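Local coordinates for multifunctional non-homologous end joining DNA repair protein LigD (Mycobacterium tuberculosis, PDB 2IRU) that probably works with Ku to repair DNA double-strand breaks by non-homologous end joining, its polymerase domain being the part described here, at residues 17-22 against 27-32; 13-18 against 105-110; 33-38 against 275-280; 242-247 against 283-288; 154-159 against 258-263. All coordinates share one frame; numbering follows the deposited sequence.

Interaction 1: residues 17-22 against 27-32; sequences ADKVLY and TTKSDI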
# COMPACT_ATOMS: atom_id res chain seq x y z
N ALA A 17 5.11 0.45 25.81
CA ALA A 17 3.74 0.92 25.43
C ALA A 17 3.53 2.43 25.43
O ALA A 17 2.74 2.98 24.60
CB ALA A 17 2.67 0.25 26.32
N ASP A 18 4.20 3.10 26.38
CA ASP A 18 4.05 4.53 26.53
C ASP A 18 4.92 5.28 25.57
O ASP A 18 4.83 6.51 25.54
CB ASP A 18 4.35 4.98 27.98
CG ASP A 18 5.78 4.65 28.42
OD1 ASP A 18 6.39 3.69 27.87
OD2 ASP A 18 6.29 5.32 29.39
N LYS A 19 5.76 4.60 24.80
CA LYS A 19 6.68 5.35 23.91
C LYS A 19 5.90 6.18 22.86
O LYS A 19 5.09 5.66 22.14
CB LYS A 19 7.72 4.43 23.26
CG LYS A 19 8.86 5.23 22.59
CD LYS A 19 9.85 4.39 21.68
CE LYS A 19 10.82 3.58 22.47
NZ LYS A 19 11.79 4.43 23.19
N VAL A 20 6.17 7.50 22.81
CA VAL A 20 5.55 8.31 21.76
C VAL A 20 6.30 8.13 20.44
O VAL A 20 7.54 8.37 20.37
CB VAL A 20 5.48 9.81 22.15
CG1 VAL A 20 5.04 10.62 20.96
CG2 VAL A 20 4.49 10.02 23.33
N LEU A 21 5.55 7.73 19.42
CA LEU A 21 6.14 7.59 18.08
C LEU A 21 5.82 8.76 17.13
O LEU A 21 6.51 8.94 16.12
CB LEU A 21 5.74 6.26 17.46
CG LEU A 21 6.14 4.98 18.21
CD1 LEU A 21 5.67 3.77 17.42
CD2 LEU A 21 7.62 4.87 18.37
N TYR A 22 4.80 9.55 17.47
CA TYR A 22 4.46 10.77 16.72
C TYR A 22 4.42 11.98 17.70
O TYR A 22 3.38 12.25 18.30
CB TYR A 22 3.06 10.61 16.10
CG TYR A 22 2.98 9.57 15.00
CD1 TYR A 22 3.07 9.96 13.66
CD2 TYR A 22 2.79 8.20 15.31
CE1 TYR A 22 2.97 9.01 12.61
CE2 TYR A 22 2.66 7.24 14.28
CZ TYR A 22 2.78 7.66 12.95
OH TYR A 22 2.66 6.71 11.97
N THR A 27 0.95 10.27 19.75
CA THR A 27 0.55 8.91 19.39
C THR A 27 1.62 7.91 19.82
O THR A 27 2.78 8.08 19.50
CB THR A 27 0.30 8.79 17.85
OG1 THR A 27 -0.61 9.84 17.44
CG2 THR A 27 -0.31 7.40 17.54
N THR A 28 1.21 6.90 20.59
CA THR A 28 2.13 5.98 21.28
C THR A 28 2.20 4.60 20.63
O THR A 28 1.38 4.22 19.77
CB THR A 28 1.69 5.71 22.72
OG1 THR A 28 0.41 5.03 22.70
CG2 THR A 28 1.58 6.99 23.55
N LYS A 29 3.16 3.81 21.08
CA LYS A 29 3.23 2.41 20.65
C LYS A 29 1.92 1.70 20.97
O LYS A 29 1.41 0.95 20.12
CB LYS A 29 4.41 1.69 21.29
CG LYS A 29 5.75 2.08 20.77
CD LYS A 29 6.82 1.10 21.25
CE LYS A 29 6.74 -0.29 20.56
NZ LYS A 29 7.79 -1.34 21.05
N SER A 30 1.34 1.96 22.14
CA SER A 30 0.04 1.36 22.51
C SER A 30 -1.07 1.72 21.50
O SER A 30 -1.86 0.86 21.07
CB SER A 30 -0.37 1.77 23.93
OG SER A 30 -1.55 1.09 24.33
N ASP A 31 -1.10 2.99 21.12
CA ASP A 31 -2.07 3.44 20.10
C ASP A 31 -1.92 2.63 18.81
O ASP A 31 -2.92 2.22 18.19
CB ASP A 31 -1.85 4.92 19.76
CG ASP A 31 -2.29 5.85 20.90
OD1 ASP A 31 -3.28 5.54 21.61
OD2 ASP A 31 -1.67 6.92 21.01
N ILE A 32 -0.67 2.47 18.39
CA ILE A 32 -0.38 1.76 17.14
C ILE A 32 -0.73 0.26 17.21
O ILE A 32 -1.29 -0.32 16.25
CB ILE A 32 1.10 2.08 16.73
CG1 ILE A 32 1.28 3.62 16.53
CG2 ILE A 32 1.56 1.28 15.55
CD1 ILE A 32 0.35 4.27 15.57

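Interaction 2: residues 13-18 against 105-110; sequences TLTNAD and IAQQAA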
# COMPACT_ATOMS: atom_id res chain seq x y z
N THR A 13 4.78 -9.67 22.43
CA THR A 13 4.78 -8.88 23.66
C THR A 13 5.09 -7.40 23.30
O THR A 13 6.15 -7.06 22.75
CB THR A 13 5.83 -9.39 24.70
OG1 THR A 13 5.58 -10.78 25.03
CG2 THR A 13 5.75 -8.52 25.97
N LEU A 14 4.14 -6.52 23.57
CA LEU A 14 4.37 -5.10 23.33
C LEU A 14 5.29 -4.58 24.45
O LEU A 14 5.03 -4.76 25.65
CB LEU A 14 3.05 -4.30 23.36
CG LEU A 14 3.14 -2.81 23.10
CD1 LEU A 14 3.68 -2.51 21.68
CD2 LEU A 14 1.77 -2.11 23.36
N THR A 15 6.39 -3.96 24.04
CA THR A 15 7.26 -3.26 24.96
C THR A 15 7.21 -1.76 24.76
O THR A 15 6.83 -1.30 23.69
CB THR A 15 8.76 -3.70 24.83
OG1 THR A 15 9.24 -3.29 23.55
CG2 THR A 15 8.89 -5.24 25.03
N ASN A 16 7.56 -1.02 25.83
CA ASN A 16 7.55 0.43 25.80
C ASN A 16 6.21 0.98 25.27
O ASN A 16 6.17 1.87 24.39
CB ASN A 16 8.69 0.95 24.92
CG ASN A 16 10.05 0.45 25.40
OD1 ASN A 16 10.72 -0.30 24.68
ND2 ASN A 16 10.40 0.74 26.63
N ALA A 17 5.11 0.45 25.81
CA ALA A 17 3.74 0.92 25.43
C ALA A 17 3.53 2.43 25.43
O ALA A 17 2.74 2.98 24.60
CB ALA A 17 2.67 0.25 26.32
N ASP A 18 4.20 3.10 26.38
CA ASP A 18 4.05 4.53 26.53
C ASP A 18 4.92 5.28 25.57
O ASP A 18 4.83 6.51 25.54
CB ASP A 18 4.35 4.98 27.98
CG ASP A 18 5.78 4.65 28.42
OD1 ASP A 18 6.39 3.69 27.87
OD2 ASP A 18 6.29 5.32 29.39
N ILE A 105 4.32 -6.31 13.61
CA ILE A 105 4.58 -5.08 12.87
C ILE A 105 4.55 -3.85 13.83
O ILE A 105 5.46 -3.02 13.83
CB ILE A 105 3.56 -4.94 11.75
CG1 ILE A 105 3.92 -5.91 10.60
CG2 ILE A 105 3.44 -3.47 11.28
CD1 ILE A 105 5.24 -5.58 9.88
N ALA A 106 3.53 -3.79 14.68
CA ALA A 106 3.40 -2.67 15.62
C ALA A 106 4.53 -2.68 16.64
O ALA A 106 5.13 -1.66 16.90
CB ALA A 106 2.08 -2.78 16.32
N GLN A 107 4.82 -3.86 17.20
CA GLN A 107 5.87 -3.97 18.19
C GLN A 107 7.26 -3.54 17.62
O GLN A 107 8.10 -2.97 18.35
CB GLN A 107 5.89 -5.40 18.77
CG GLN A 107 7.19 -5.75 19.52
CD GLN A 107 7.54 -4.82 20.68
OE1 GLN A 107 6.72 -4.01 21.14
NE2 GLN A 107 8.78 -4.94 21.16
N GLN A 108 7.47 -3.82 16.34
CA GLN A 108 8.69 -3.50 15.58
C GLN A 108 8.83 -1.97 15.32
O GLN A 108 9.88 -1.52 14.80
CB GLN A 108 8.66 -4.24 14.20
CG GLN A 108 8.97 -5.76 14.26
CD GLN A 108 10.46 -5.98 14.38
OE1 GLN A 108 10.99 -6.26 15.49
NE2 GLN A 108 11.15 -5.75 13.29
N ALA A 109 7.79 -1.19 15.63
CA ALA A 109 7.72 0.23 15.19
C ALA A 109 7.80 0.31 13.65
O ALA A 109 8.28 1.30 13.07
CB ALA A 109 8.82 1.09 15.87
N ALA A 110 7.35 -0.76 13.00
CA ALA A 110 7.24 -0.76 11.51
C ALA A 110 5.94 -0.01 11.19
O ALA A 110 4.86 -0.64 10.96
CB ALA A 110 7.24 -2.20 10.94

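Interaction 3: residues 33-38 against 275-280; sequences FDYYAG and EVLTRI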
# COMPACT_ATOMS: atom_id res chain seq x y z
N PHE A 33 -0.40 -0.34 18.36
CA PHE A 33 -0.74 -1.75 18.63
C PHE A 33 -2.25 -1.95 18.50
O PHE A 33 -2.74 -2.87 17.82
CB PHE A 33 -0.23 -2.09 20.04
CG PHE A 33 -0.12 -3.59 20.35
CD1 PHE A 33 0.92 -4.37 19.80
CD2 PHE A 33 -0.97 -4.17 21.29
CE1 PHE A 33 1.05 -5.73 20.18
CE2 PHE A 33 -0.82 -5.52 21.65
CZ PHE A 33 0.19 -6.28 21.09
N ASP A 34 -3.01 -1.05 19.11
CA ASP A 34 -4.46 -1.19 19.07
C ASP A 34 -4.95 -0.90 17.66
O ASP A 34 -5.88 -1.52 17.19
CB ASP A 34 -5.12 -0.25 20.10
CG ASP A 34 -5.10 -0.84 21.53
OD1 ASP A 34 -4.73 -2.03 21.72
OD2 ASP A 34 -5.50 -0.11 22.47
N TYR A 35 -4.32 0.04 16.97
CA TYR A 35 -4.76 0.33 15.61
C TYR A 35 -4.61 -0.87 14.68
O TYR A 35 -5.56 -1.25 13.96
CB TYR A 35 -4.02 1.53 15.04
CG TYR A 35 -4.31 1.68 13.57
CD1 TYR A 35 -5.52 2.26 13.11
CD2 TYR A 35 -3.38 1.25 12.61
CE1 TYR A 35 -5.78 2.41 11.71
CE2 TYR A 35 -3.63 1.36 11.21
CZ TYR A 35 -4.83 1.95 10.77
OH TYR A 35 -5.14 2.05 9.43
N TYR A 36 -3.43 -1.49 14.70
CA TYR A 36 -3.19 -2.60 13.78
C TYR A 36 -4.09 -3.82 14.20
O TYR A 36 -4.58 -4.58 13.34
CB TYR A 36 -1.71 -2.93 13.71
CG TYR A 36 -1.00 -2.09 12.67
CD1 TYR A 36 -1.46 -2.09 11.34
CD2 TYR A 36 0.13 -1.33 12.98
CE1 TYR A 36 -0.83 -1.34 10.34
CE2 TYR A 36 0.79 -0.57 11.98
CZ TYR A 36 0.29 -0.59 10.66
OH TYR A 36 0.88 0.17 9.66
N ALA A 37 -4.35 -3.98 15.49
CA ALA A 37 -5.37 -4.96 15.90
C ALA A 37 -6.74 -4.64 15.31
O ALA A 37 -7.45 -5.55 14.86
CB ALA A 37 -5.47 -5.02 17.41
N GLY A 38 -7.11 -3.37 15.35
CA GLY A 38 -8.46 -2.93 14.92
C GLY A 38 -8.65 -3.09 13.42
O GLY A 38 -9.78 -3.34 12.96
N GLU A 275 -9.79 8.01 12.50
CA GLU A 275 -10.90 8.13 11.56
C GLU A 275 -11.10 6.84 10.77
O GLU A 275 -12.26 6.41 10.50
CB GLU A 275 -10.62 9.29 10.59
CG GLU A 275 -10.46 10.66 11.24
CD GLU A 275 -10.22 11.73 10.20
OE1 GLU A 275 -9.08 11.83 9.70
OE2 GLU A 275 -11.20 12.48 9.88
N VAL A 276 -9.99 6.19 10.42
CA VAL A 276 -10.05 4.93 9.65
C VAL A 276 -10.78 3.87 10.48
O VAL A 276 -11.63 3.12 9.95
CB VAL A 276 -8.64 4.48 9.24
CG1 VAL A 276 -8.66 3.04 8.69
CG2 VAL A 276 -8.08 5.50 8.19
N LEU A 277 -10.46 3.81 11.76
CA LEU A 277 -11.14 2.85 12.66
C LEU A 277 -12.66 3.08 12.69
O LEU A 277 -13.46 2.13 12.62
CB LEU A 277 -10.51 2.96 14.04
CG LEU A 277 -9.11 2.32 14.15
CD1 LEU A 277 -8.55 2.61 15.57
CD2 LEU A 277 -9.08 0.77 13.89
N THR A 278 -13.06 4.35 12.83
CA THR A 278 -14.49 4.72 12.87
C THR A 278 -15.18 4.31 11.56
O THR A 278 -16.30 3.76 11.56
CB THR A 278 -14.61 6.21 13.14
OG1 THR A 278 -14.06 6.46 14.44
CG2 THR A 278 -16.08 6.69 13.13
N ARG A 279 -14.49 4.53 10.46
CA ARG A 279 -15.01 4.20 9.12
C ARG A 279 -15.21 2.68 8.96
O ARG A 279 -16.25 2.23 8.43
CB ARG A 279 -14.08 4.75 8.05
CG ARG A 279 -14.19 6.30 7.95
CD ARG A 279 -12.99 6.91 7.24
NE ARG A 279 -12.93 6.45 5.85
CZ ARG A 279 -13.67 6.94 4.86
NH1 ARG A 279 -14.54 7.96 5.04
NH2 ARG A 279 -13.52 6.40 3.64
N ILE A 280 -14.23 1.90 9.43
CA ILE A 280 -14.34 0.44 9.35
C ILE A 280 -15.58 -0.07 10.11
O ILE A 280 -16.33 -0.92 9.59
CB ILE A 280 -13.08 -0.29 9.83
CG1 ILE A 280 -11.89 0.05 8.91
CG2 ILE A 280 -13.37 -1.80 10.00
CD1 ILE A 280 -10.50 -0.28 9.53

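Interaction 4: residues 242-247 against 283-288; sequences APYSLR and DGDLLE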
# COMPACT_ATOMS: atom_id res chain seq x y z
N ALA A 242 0.86 -0.35 1.77
CA ALA A 242 -0.32 -1.19 1.83
C ALA A 242 -1.57 -0.45 2.28
O ALA A 242 -1.49 0.36 3.19
CB ALA A 242 -0.08 -2.36 2.71
N PRO A 243 -2.73 -0.77 1.67
CA PRO A 243 -3.95 -0.17 2.22
C PRO A 243 -4.03 -0.43 3.75
O PRO A 243 -3.69 -1.54 4.22
CB PRO A 243 -5.07 -0.92 1.50
CG PRO A 243 -4.45 -1.30 0.15
CD PRO A 243 -3.00 -1.64 0.51
N TYR A 244 -4.51 0.59 4.46
CA TYR A 244 -4.61 0.60 5.94
C TYR A 244 -3.28 0.77 6.70
O TYR A 244 -3.30 0.95 7.92
CB TYR A 244 -5.34 -0.62 6.47
CG TYR A 244 -6.75 -0.72 5.93
CD1 TYR A 244 -7.77 0.08 6.50
CD2 TYR A 244 -7.08 -1.62 4.91
CE1 TYR A 244 -9.08 -0.00 6.03
CE2 TYR A 244 -8.41 -1.71 4.43
CZ TYR A 244 -9.39 -0.89 5.00
OH TYR A 244 -10.68 -0.94 4.59
N SER A 245 -2.15 0.75 5.98
CA SER A 245 -0.88 1.06 6.68
C SER A 245 -0.88 2.49 7.20
O SER A 245 -1.37 3.42 6.51
CB SER A 245 0.32 0.91 5.72
OG SER A 245 1.56 1.15 6.42
N LEU A 246 -0.29 2.66 8.37
CA LEU A 246 0.05 4.00 8.86
C LEU A 246 1.15 4.54 7.96
O LEU A 246 1.83 3.76 7.23
CB LEU A 246 0.60 3.91 10.31
CG LEU A 246 -0.43 3.62 11.39
CD1 LEU A 246 0.23 3.23 12.69
CD2 LEU A 246 -1.28 4.85 11.66
N ARG A 247 1.34 5.85 8.06
CA ARG A 247 2.46 6.54 7.41
C ARG A 247 3.37 7.13 8.47
O ARG A 247 2.91 7.68 9.50
CB ARG A 247 1.95 7.66 6.50
CG ARG A 247 0.98 7.21 5.39
CD ARG A 247 1.50 6.02 4.58
NE ARG A 247 2.84 6.22 4.05
CZ ARG A 247 3.10 6.62 2.81
NH1 ARG A 247 2.11 6.84 1.94
NH2 ARG A 247 4.36 6.74 2.41
N ASP A 283 -18.77 1.17 7.87
CA ASP A 283 -18.93 0.76 6.47
C ASP A 283 -18.23 -0.56 6.11
O ASP A 283 -18.38 -1.05 4.96
CB ASP A 283 -18.42 1.87 5.54
CG ASP A 283 -19.10 3.21 5.78
OD1 ASP A 283 -20.34 3.25 5.90
OD2 ASP A 283 -18.38 4.23 5.83
N GLY A 284 -17.47 -1.11 7.04
CA GLY A 284 -16.60 -2.25 6.75
C GLY A 284 -15.50 -1.87 5.76
O GLY A 284 -15.09 -0.70 5.71
N ASP A 285 -15.03 -2.86 4.98
CA ASP A 285 -13.89 -2.66 4.08
C ASP A 285 -14.38 -2.22 2.68
O ASP A 285 -15.05 -2.99 1.97
CB ASP A 285 -13.06 -3.95 4.02
CG ASP A 285 -11.85 -3.87 3.09
OD1 ASP A 285 -11.38 -2.76 2.76
OD2 ASP A 285 -11.33 -4.95 2.74
N LEU A 286 -14.03 -0.99 2.29
CA LEU A 286 -14.38 -0.50 0.94
C LEU A 286 -13.62 -1.25 -0.17
O LEU A 286 -14.06 -1.26 -1.34
CB LEU A 286 -14.16 1.03 0.83
CG LEU A 286 -14.98 1.92 1.77
CD1 LEU A 286 -14.63 3.39 1.52
CD2 LEU A 286 -16.49 1.70 1.63
N LEU A 287 -12.52 -1.91 0.21
CA LEU A 287 -11.73 -2.74 -0.70
C LEU A 287 -12.12 -4.25 -0.65
O LEU A 287 -11.39 -5.10 -1.17
CB LEU A 287 -10.22 -2.62 -0.33
CG LEU A 287 -9.55 -1.26 -0.50
CD1 LEU A 287 -8.05 -1.41 -0.21
CD2 LEU A 287 -9.77 -0.73 -1.92
N GLU A 288 -13.26 -4.58 -0.05
CA GLU A 288 -13.68 -5.98 0.07
C GLU A 288 -13.45 -6.79 -1.23
O GLU A 288 -12.96 -7.93 -1.21
CB GLU A 288 -15.16 -6.04 0.45
CG GLU A 288 -15.64 -7.41 0.92
CD GLU A 288 -15.89 -7.45 2.41
OE1 GLU A 288 -14.91 -7.46 3.20
OE2 GLU A 288 -17.09 -7.45 2.79
O HOH W 1 -12.40 0.97 3.76

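Interaction 5: residues 154-159 against 258-263; sequences EVARAV and RTWAEL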
# COMPACT_ATOMS: atom_id res chain seq x y z
N GLU A 154 -10.61 14.44 -11.05
CA GLU A 154 -10.99 14.28 -12.44
C GLU A 154 -10.04 13.30 -13.11
O GLU A 154 -10.49 12.43 -13.86
CB GLU A 154 -10.98 15.60 -13.20
CG GLU A 154 -11.22 15.40 -14.70
CD GLU A 154 -11.23 16.70 -15.52
OE1 GLU A 154 -10.98 17.79 -14.96
OE2 GLU A 154 -11.49 16.60 -16.74
N VAL A 155 -8.74 13.43 -12.82
CA VAL A 155 -7.76 12.50 -13.40
C VAL A 155 -8.04 11.07 -12.88
O VAL A 155 -8.05 10.13 -13.67
CB VAL A 155 -6.29 12.95 -13.18
CG1 VAL A 155 -5.29 11.87 -13.66
CG2 VAL A 155 -6.03 14.30 -13.91
N ALA A 156 -8.30 10.91 -11.58
CA ALA A 156 -8.65 9.57 -11.07
C ALA A 156 -9.87 8.95 -11.76
O ALA A 156 -9.84 7.76 -12.14
CB ALA A 156 -8.83 9.58 -9.54
N ARG A 157 -10.92 9.77 -11.92
CA ARG A 157 -12.16 9.31 -12.56
C ARG A 157 -11.88 8.93 -14.01
O ARG A 157 -12.49 8.00 -14.55
CB ARG A 157 -13.28 10.35 -12.42
CG ARG A 157 -13.84 10.49 -10.99
CD ARG A 157 -15.07 11.40 -10.94
NE ARG A 157 -14.81 12.69 -11.56
CZ ARG A 157 -14.41 13.78 -10.91
NH1 ARG A 157 -14.23 13.76 -9.59
NH2 ARG A 157 -14.22 14.92 -11.60
N ALA A 158 -10.96 9.66 -14.65
CA ALA A 158 -10.55 9.34 -16.02
C ALA A 158 -9.80 8.01 -16.14
O ALA A 158 -10.03 7.24 -17.09
CB ALA A 158 -9.75 10.49 -16.60
N VAL A 159 -8.92 7.73 -15.17
CA VAL A 159 -8.28 6.43 -15.12
C VAL A 159 -9.35 5.35 -14.94
O VAL A 159 -9.37 4.35 -15.67
CB VAL A 159 -7.24 6.35 -13.95
CG1 VAL A 159 -6.64 4.94 -13.90
CG2 VAL A 159 -6.17 7.42 -14.13
N ARG A 258 -11.22 4.94 0.05
CA ARG A 258 -12.26 5.97 -0.06
C ARG A 258 -13.32 5.51 -1.05
O ARG A 258 -13.10 4.58 -1.85
CB ARG A 258 -11.67 7.31 -0.55
CG ARG A 258 -10.41 7.78 0.20
CD ARG A 258 -10.61 7.93 1.71
NE ARG A 258 -11.31 9.18 2.08
CZ ARG A 258 -10.70 10.35 2.30
NH1 ARG A 258 -9.38 10.48 2.16
NH2 ARG A 258 -11.42 11.40 2.67
N THR A 259 -14.48 6.16 -0.97
CA THR A 259 -15.49 6.07 -2.04
C THR A 259 -15.20 7.09 -3.15
O THR A 259 -14.55 8.14 -2.93
CB THR A 259 -16.91 6.31 -1.52
OG1 THR A 259 -17.05 7.68 -1.15
CG2 THR A 259 -17.22 5.43 -0.29
N TRP A 260 -15.72 6.82 -4.34
CA TRP A 260 -15.58 7.77 -5.44
C TRP A 260 -16.23 9.13 -5.09
O TRP A 260 -15.66 10.18 -5.37
CB TRP A 260 -16.10 7.16 -6.74
CG TRP A 260 -15.09 6.17 -7.29
CD1 TRP A 260 -15.12 4.80 -7.20
CD2 TRP A 260 -13.86 6.50 -7.96
NE1 TRP A 260 -14.00 4.25 -7.80
CE2 TRP A 260 -13.21 5.27 -8.27
CE3 TRP A 260 -13.25 7.71 -8.35
CZ2 TRP A 260 -11.98 5.22 -8.96
CZ3 TRP A 260 -12.02 7.65 -9.03
CH2 TRP A 260 -11.40 6.42 -9.30
N ALA A 261 -17.36 9.09 -4.39
CA ALA A 261 -18.05 10.32 -4.00
C ALA A 261 -17.21 11.14 -3.03
O ALA A 261 -17.23 12.37 -3.07
CB ALA A 261 -19.45 10.04 -3.44
N GLU A 262 -16.44 10.46 -2.19
CA GLU A 262 -15.52 11.16 -1.30
C GLU A 262 -14.49 12.00 -2.07
O GLU A 262 -14.11 13.07 -1.61
CB GLU A 262 -14.85 10.17 -0.34
CG GLU A 262 -15.75 9.91 0.89
CD GLU A 262 -15.36 8.71 1.71
OE1 GLU A 262 -14.35 8.03 1.37
OE2 GLU A 262 -16.09 8.43 2.71
N LEU A 263 -14.04 11.50 -3.22
CA LEU A 263 -13.05 12.24 -4.01
C LEU A 263 -13.59 13.54 -4.58
O LEU A 263 -12.81 14.43 -4.91
CB LEU A 263 -12.48 11.38 -5.14
CG LEU A 263 -11.58 10.21 -4.75
CD1 LEU A 263 -10.74 9.78 -5.95
CD2 LEU A 263 -10.69 10.54 -3.55

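Interaction 1: residues 17-22 against 27-32
L21 and Y22 both give their backbone N-H to a single acceptor, the carbonyl of T27: L21 N lies 2.8 Å and Y22 N 3.2 Å from T27 O, and both donors sit in the carbonyl plane. Further along, K19 O takes the N-H of K29 at 2.9 Å, nearly head-on, while A17 O receives S30 N at 3.0 Å on a lone pair. These two acceptors serve amides of the first helical turn, which have no carbonyl of an earlier turn to bond to. V20 and T28 make an antiparallel non-hydrogen-bonded pair of the hairpin 20-22/27-28, whose second strand runs straight into helix 29-47. T28 is the N-cap and forms a capping box with D31: T28 OG1, at chi1 64° between the backbone N and the carbonyl carbon, accepts from D31 N, and D31 OD2 takes T28 N in return. Threonine suits a residue that ends a strand, being beta-branched, and caps a helix, having a hydroxyl. Among the side chains, L21 CD1 rests 3.8 Å from K29 CG, on the aliphatic part of a lysine whose NZ bonds T15 O and Q107 OE1. The Y22 ring lies alongside T27, CD2 being 3.6 Å from CB of T27, and CE2 comes 4.0 Å from I32 CD1. Y22 OH goes on to the carbonyl of R247, a probable substrate ligand.

Interaction 2: residues 13-18 against 105-110
L14 and Q107 bring their backbones closest, CA to CA 5.5 Å, where an irregular N-terminal stretch passes the last turn of helix 99-107; beyond that turn A109, with positive phi, closes a Schellman motif. Nearly all of the contact is then made by one side chain. Q107 leaves the helix with CG anti to its N (chi1 164°) and bends at chi2, which sets its amide against T15. The carboxamide meets that residue twice. Its OE1 accepts the backbone N-H of T15 at 2.9 Å in an almost straight bond, although T15 N stands 42° above the carbonyl plane rather than on a lone pair. Its NE2 donates to T15 OG1, also at 2.9 Å and close to the amide plane, with the threonine hydroxyl as acceptor. Glutamine suits the place because it carries a donor and an acceptor side by side, matching the N-H and hydroxyl of a single threonine. The amide carbon CD of Q107 is 3.4 Å from T13 O, and L14 CD1 touches OE1 of Q107 at 3.4 Å and also packs on F33 of helix 29-47. Residues 16-19 just beyond are predicted to bind DNA. OE1 of Q107 also accepts from the ammonium of K29, so two donors grip it; that nearby positive charge would probably polarise the amide and make NE2 a stronger donor toward T15.

Interaction 3: residues 33-38 against 275-280
G38 and L277 mark the closest backbone approach, CA to CA 6.8 Å, between two helical segments that run roughly parallel, their axes 10.5 Å apart at a crossing angle of 27°. Such a separation is filled by side chains, chiefly Y35 from helix 29-47 and L277 from helix 273-283. Y35, its CG anti to the backbone N (chi1 171°), stretches its ring across the gap. CD1 of that ring faces CG and CD1 of L277, with CG the nearer at 3.7 Å, while the leucine's CD2 methyl reaches G38 CA at 3.9 Å. Glycine suits this position: with no CB on the side facing L277, its main chain itself receives the methyl group. V276 meets the far end of the tyrosine, its CG1 lying at the ring edge, 3.7 Å from Y35 OH. Within the primase-polymerase domain, this joins the helix near the N-terminus to the last long helix, with V254 of strand 253-257 touching both Y35 and V276. No hydrogen bond links the two segments. The interface is therefore held by van der Waals packing, and the Y35 hydroxyl finds its polar partner beyond it, in the carbonyl of Y244.

Interaction 4: residues 242-247 against 283-288
OD1 of D285 is gripped by two donors, one on each face of its carboxylate plane. The hydroxyl of Y244 comes from across the contact, OH to OD1 2.7 Å, with the oxygen at the edge of the tyrosine ring and the ring and carboxylate planes 65° apart. The other donor is local: L287 N, 2.9 Å from D285 OD1, closes an Asx turn, which overlaps a type I turn from D285 to E288. Aspartate is just long enough to reach back to an N-H two residues on and still offer the same oxygen outward. Water 1 ties a second link, donating to Y244 OH at 2.7 Å and accepting from L286 N at 2.9 Å, so the phenol oxygen is both donor and acceptor. Y244 is set up by a type II turn, A242 to S245, in which it takes the third position with phi 74°; its ring also packs on V276 and I280 of helix 273-283. Beside the polar pair, P243 CB presses on L287 CD1 at 3.5 Å, tighter than usual for two carbons. Loop 242-247 ends in R247, a probable substrate ligand, and the tail after helix 273-283 is thereby fastened to it. D285 OD2 bonds H46 NE2 as well; hydrogen-bonded at both oxygens, the carboxylate of D285 would probably stay ionised.

Interaction 5: residues 154-159 against 258-263
W260 begins a short helix of the primase-polymerase domain, following strand 253-257 and opened by a capping box: T259 OG1 accepts from E262 N, and E262 OE1 accepts from T259 N. From CB the indole turns toward helix 149-164, its CG anti to the carbonyl carbon at chi1 -77°, and the benzene half of the ring system does the touching. CE3 comes first, 3.9 Å from CG of R157, where the methylenes of the arginine pass the ring in the opposite direction. CZ3 is next, 3.8 Å from the methyl CB of A156 and 3.7 Å from R157 N. CH2, farthest out, approaches A156 O at 3.5 Å. The ring thus lies against the backbone of the helix as much as against its side chains, and a residue as small as alanine at 156 suits this close approach. R157 contributes its CG to the contact; its guanidinium, turned 71° from the indole plane, folds back with E154 CA over one face. The pyrrole side is polar: NE1 donates to the T170 carbonyl, and R160 adds a cation-pi contact with the indole. L263, three residues on, adds to the packing and also touches L180, a probable substrate-binding residue that lies beside A156 as well. The short helix is tied elsewhere by a salt bridge from E262 to R279. Across the contact, L263 CD1 lies 4.1 Å from the CB of A156.

Overall arrangement
Interactions 1, 2 and 3 lie around helix 29-47: interaction 1 caps its start, K29 carries the link to interaction 2, and interaction 3 uses the following turns. Interaction 2 is a surface contact made by one glutamine amide with a backbone N-H and a hydroxyl, whereas interaction 1, partly buried, relies on backbone bonds. Interaction 3 is apolar across its segments, and tyrosine hydroxyls of 33-38 pass from it into the loop of interaction 4, the most buried of the five, where the tyrosine hydroxyl and the aspartate each have several partners. Interaction 5 lies about 35 Å from interaction 2, centre to centre, on the opposite side of the chain's centre; it packs by an aromatic ring, and touches interaction 4 through L286.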